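Local coordinates for GH18 chiitnase (Pseudoalteromonas aurantia, PDB 6K7Z), which probably cleaves internal beta-1,4 glycosidic bonds of chitin as an endochitinase of glycoside hydrolase family 18, at residues A[45-48]-A[53-56]; A[227-232]-A[262-267]. All coordinates share one frame; numbering follows the deposited sequence.

Interaction 1: residues A[45-48]-A[53-56]; sequences GAIA and SFTT
In the excursion that leads from strand 41-43 to helix 56-67 of this family 18 chitinase, the type I beta turn Gly45-Ala48 meets the short, weakly bonded strand 53-54 and the residue after it, Thr55. The turn is closed by Ala48 N bonding to Gly45 O, and it presents the carbonyl of Ile47 to the facing segment. Ile47 O accepts a hydrogen bond from Thr55 N (2.9 Å, N-H...O angle 154°), the donor lying 26° off the carbonyl plane. Phe54 CA lies 3.2 Å from Ile47 O, so a regular N-H...O bond and a C-H...O contact share one acceptor. Ala48 and Phe54 form a non-hydrogen-bonded antiparallel pair whose side chains diverge, and a longer C-H...O contact runs from Ala48 CA to Ser53 O (3.5 Å).

On the side facing the barrel strands, Ile47 and Phe54 run side by side in the same direction. With CG1 of Ile47 set between the backbone N and the carbonyl carbon (chi1 59°), CD1 reaches the CE1 corner of the Phe54 ring at 3.7 Å, while Ile47 CB lies against CD1 and CE1 of that ring. Both side chains are buried; they pack on Leu28 of strand 25-33, and Phe54 continues onto Ile59 and Ile62 of helix 56-67. Thr55 occupies the N-cap position of that helix. Its methyl, Thr55 CG2, lies 3.6 Å from Ala48 C, whereas OG1 hydrogen-bonds to Thr58 OG1 in the first turn. The whole lies in the beta-alpha connection that carries the chain from barrel strand 25-33 to helix 56-67 of the TIM barrel.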
loop_
_atom_site.group_PDB
_atom_site.type_symbol
_atom_site.label_atom_id
_atom_site.label_comp_id
_atom_site.label_asym_id
_atom_site.label_seq_id
_atom_site.Cartn_x
_atom_site.Cartn_y
_atom_site.Cartn_z
ATOM N N GLY A 45 -13.752 7.950 0.772
ATOM C CA GLY A 45 -12.820 8.740 1.554
ATOM C C GLY A 45 -12.911 10.221 1.233
ATOM O O GLY A 45 -13.705 10.673 0.404
ATOM N N ALA A 46 -12.065 10.992 1.923
ATOM C CA ALA A 46 -12.114 12.441 1.787
ATOM C C ALA A 46 -11.790 12.915 0.377
ATOM O O ALA A 46 -12.130 14.046 0.022
ATOM C CB ALA A 46 -11.152 13.082 2.780
ATOM N N ILE A 47 -11.130 12.088 -0.433
ATOM C CA ILE A 47 -10.795 12.509 -1.784
ATOM C C ILE A 47 -12.023 12.661 -2.665
ATOM O O ILE A 47 -11.956 13.358 -3.688
ATOM C CB ILE A 47 -9.826 11.511 -2.446
ATOM C CG1 ILE A 47 -10.450 10.111 -2.487
ATOM C CG2 ILE A 47 -8.454 11.550 -1.754
ATOM C CD1 ILE A 47 -9.516 9.036 -3.018
ATOM N N ALA A 48 -13.143 12.027 -2.316
ATOM C CA ALA A 48 -14.261 11.892 -3.250
ATOM C C ALA A 48 -15.259 13.038 -3.116
ATOM O O ALA A 48 -15.855 13.235 -2.051
ATOM C CB ALA A 48 -14.977 10.561 -3.035
ATOM N N SER A 53 -15.410 11.143 -8.840
ATOM C CA SER A 53 -14.617 12.351 -9.027
ATOM C C SER A 53 -13.956 12.792 -7.733
ATOM O O SER A 53 -14.534 12.660 -6.649
ATOM C CB SER A 53 -15.472 13.504 -9.570
ATOM O OG SER A 53 -16.435 13.907 -8.611
ATOM N N PHE A 54 -12.747 13.336 -7.874
ATOM C CA PHE A 54 -12.023 13.977 -6.784
ATOM C C PHE A 54 -12.606 15.351 -6.475
ATOM O O PHE A 54 -13.099 16.054 -7.363
ATOM C CB PHE A 54 -10.550 14.165 -7.154
ATOM C CG PHE A 54 -9.730 12.900 -7.138
ATOM C CD1 PHE A 54 -10.048 11.840 -6.307
ATOM C CD2 PHE A 54 -8.603 12.802 -7.936
ATOM C CE1 PHE A 54 -9.266 10.699 -6.298
ATOM C CE2 PHE A 54 -7.807 11.677 -7.912
ATOM C CZ PHE A 54 -8.143 10.619 -7.099
ATOM N N THR A 55 -12.512 15.754 -5.210
ATOM C CA THR A 55 -12.871 17.126 -4.873
ATOM C C THR A 55 -11.899 18.111 -5.515
ATOM O O THR A 55 -10.780 17.765 -5.906
ATOM C CB THR A 55 -12.878 17.344 -3.363
ATOM O OG1 THR A 55 -11.536 17.261 -2.857
ATOM C CG2 THR A 55 -13.758 16.325 -2.689
ATOM N N THR A 56 -12.345 19.365 -5.616
ATOM C CA THR A 56 -11.489 20.414 -6.162
ATOM C C THR A 56 -10.189 20.539 -5.371
ATOM O O THR A 56 -9.101 20.634 -5.953
ATOM C CB THR A 56 -12.247 21.744 -6.174
ATOM O OG1 THR A 56 -13.407 21.614 -7.009
ATOM C CG2 THR A 56 -11.366 22.846 -6.723
#

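Interaction 2: residues A[227-232]-A[262-267]; sequences QNDAGS and FSSDHN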
loop_
_atom_site.group_PDB
_atom_site.type_symbol
_atom_site.label_atom_id
_atom_site.label_comp_id
_atom_site.label_asym_id
_atom_site.label_seq_id
_atom_site.Cartn_x
_atom_site.Cartn_y
_atom_site.Cartn_z
ATOM N N GLN A 227 -2.667 5.081 18.269
ATOM C CA GLN A 227 -3.374 3.940 18.735
ATOM C C GLN A 227 -4.724 3.718 18.000
ATOM O O GLN A 227 -5.134 2.615 17.828
ATOM C CB GLN A 227 -3.688 4.112 20.208
ATOM C CG GLN A 227 -4.678 3.097 20.779
ATOM C CD GLN A 227 -6.094 3.644 20.849
ATOM O OE1 GLN A 227 -6.356 4.707 21.413
ATOM N NE2 GLN A 227 -7.019 2.886 20.315
ATOM N N ASN A 228 -5.414 4.781 17.632
ATOM C CA ASN A 228 -6.723 4.599 17.003
ATOM C C ASN A 228 -6.605 4.215 15.541
ATOM O O ASN A 228 -7.636 4.009 14.892
ATOM C CB ASN A 228 -7.589 5.873 17.134
ATOM C CG ASN A 228 -9.060 5.642 16.776
ATOM O OD1 ASN A 228 -9.555 6.159 15.774
ATOM N ND2 ASN A 228 -9.751 4.851 17.581
ATOM N N ASP A 229 -5.387 4.090 15.018
ATOM C CA ASP A 229 -5.199 3.769 13.604
ATOM C C ASP A 229 -5.197 2.276 13.313
ATOM O O ASP A 229 -5.244 1.890 12.139
ATOM C CB ASP A 229 -3.897 4.404 13.096
ATOM C CG ASP A 229 -4.021 5.914 12.917
ATOM O OD1 ASP A 229 -4.963 6.368 12.216
ATOM O OD2 ASP A 229 -3.177 6.646 13.473
ATOM N N ALA A 230 -5.169 1.421 14.334
ATOM C CA ALA A 230 -5.190 -0.011 14.072
ATOM C C ALA A 230 -5.731 -0.733 15.292
ATOM O O ALA A 230 -5.558 -0.273 16.420
ATOM C CB ALA A 230 -3.796 -0.546 13.725
ATOM N N GLY A 231 -6.383 -1.874 15.046
ATOM C CA GLY A 231 -6.795 -2.731 16.144
ATOM C C GLY A 231 -5.631 -3.233 16.975
ATOM O O GLY A 231 -5.744 -3.370 18.195
ATOM N N SER A 232 -4.494 -3.508 16.337
ATOM C CA SER A 232 -3.309 -3.960 17.054
ATOM C C SER A 232 -2.069 -3.474 16.324
ATOM O O SER A 232 -2.090 -3.277 15.108
ATOM C CB SER A 232 -3.278 -5.488 17.175
ATOM O OG SER A 232 -3.223 -6.100 15.889
ATOM N N PHE A 262 -2.344 9.468 7.142
ATOM C CA PHE A 262 -1.854 10.846 7.145
ATOM C C PHE A 262 -2.560 11.723 8.178
ATOM O O PHE A 262 -1.912 12.444 8.949
ATOM C CB PHE A 262 -2.014 11.433 5.740
ATOM C CG PHE A 262 -1.588 12.858 5.641
ATOM C CD1 PHE A 262 -0.236 13.189 5.604
ATOM C CD2 PHE A 262 -2.533 13.872 5.609
ATOM C CE1 PHE A 262 0.160 14.513 5.535
ATOM C CE2 PHE A 262 -2.148 15.200 5.524
ATOM C CZ PHE A 262 -0.805 15.523 5.478
ATOM N N SER A 263 -3.891 11.697 8.197
ATOM C CA SER A 263 -4.612 12.680 9.010
ATOM C C SER A 263 -4.564 12.377 10.500
ATOM O O SER A 263 -5.153 13.126 11.292
ATOM C CB SER A 263 -6.064 12.774 8.548
ATOM O OG SER A 263 -6.150 13.588 7.392
ATOM N N SER A 264 -3.876 11.320 10.906
ATOM C CA SER A 264 -3.684 11.040 12.322
ATOM C C SER A 264 -2.423 11.679 12.890
ATOM O O SER A 264 -2.214 11.618 14.109
ATOM C CB SER A 264 -3.615 9.533 12.554
ATOM O OG SER A 264 -4.833 8.923 12.214
ATOM N N ASP A 265 -1.585 12.275 12.049
ATOM C CA ASP A 265 -0.263 12.763 12.449
ATOM C C ASP A 265 -0.317 14.275 12.643
ATOM O O ASP A 265 -0.232 15.041 11.682
ATOM C CB ASP A 265 0.789 12.397 11.417
ATOM C CG ASP A 265 2.144 12.957 11.762
ATOM O OD1 ASP A 265 2.349 13.331 12.950
ATOM O OD2 ASP A 265 3.004 13.012 10.863
ATOM N N HIS A 266 -0.405 14.691 13.872
ATOM C CA HIS A 266 -0.472 16.097 14.275
ATOM C C HIS A 266 0.748 16.931 13.915
ATOM O O HIS A 266 1.810 16.664 14.346
ATOM C CB HIS A 266 -0.672 16.150 15.788
ATOM C CG HIS A 266 -1.048 17.488 16.315
ATOM N ND1 HIS A 266 -0.303 18.148 17.250
ATOM C CD2 HIS A 266 -2.097 18.288 16.043
ATOM C CE1 HIS A 266 -0.854 19.308 17.509
ATOM N NE2 HIS A 266 -1.952 19.411 16.797
ATOM N N ASN A 267 0.528 17.950 13.117
ATOM C CA ASN A 267 1.593 18.851 12.670
ATOM C C ASN A 267 2.710 18.128 11.934
ATOM O O ASN A 267 3.797 18.674 11.768
ATOM C CB ASN A 267 2.166 19.675 13.830
ATOM C CG ASN A 267 1.208 20.748 14.300
ATOM O OD1 ASN A 267 1.109 21.030 15.502
ATOM N ND2 ASN A 267 0.484 21.345 13.358
#
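Ser264 and Asp229 join two loops that follow neighbouring parallel strands of the TIM barrel, 256-260 and 219-224, each on the way to its next helix. The loop after strand 256-260 enters a short 3-10 segment, 262-264. Phe262 opens it, its buried ring packed on Val13 and Ala18, and its carbonyl accepts a backbone bond from Asp265 N. The hydroxyl of Ser263 turns to Ser10 O and Val13 N, binding the segment to the loop after strand 3-8.

Ser264 carries the whole contact with 227-232. Its CB points toward the other loop, and OG, anti to its own carbonyl carbon (chi1 -64°), donates a short hydrogen bond of 2.6 Å to Asp229 OD1. Beyond it, Asp265 faces the following helix instead: its two carboxylate oxygens accept bonds from Trp270 N and Ile271 N near the start of helix 269-277.

On the facing loop, the carboxylate of Asp229 is held at both oxygens, because OD2 also bonds to Thr226 OG1. Two hydroxyls thereby limit its rotation, which would be expected to stabilise its negative charge, Asp229 being only partly exposed. The serine hydroxyl comes to the syn lone pair of OD1, on the side of the second oxygen, and this brings Ser264 CB to 3.1 Å from Asp229 OD2.

Overall arrangement
Both contacts lie in connections between barrel strands and the helices outside them, yet they do not touch: their centres are 21 Å apart and their nearest atoms about 7 Å. Interaction 1 is local, bringing together residues of one connection, and is partly buried, with backbone bonding beside an apolar pair that reaches the layer between strands and helices. Interaction 2 bridges residues distant in sequence and lies at the surface, where a single hydroxyl-carboxylate bond joins two loops and little area is buried. Both reach the region at the end of strand 3-8: Ala46 forms a backbone bond with Asn9, just past the strand, and Phe262 one with Tyr7 within it.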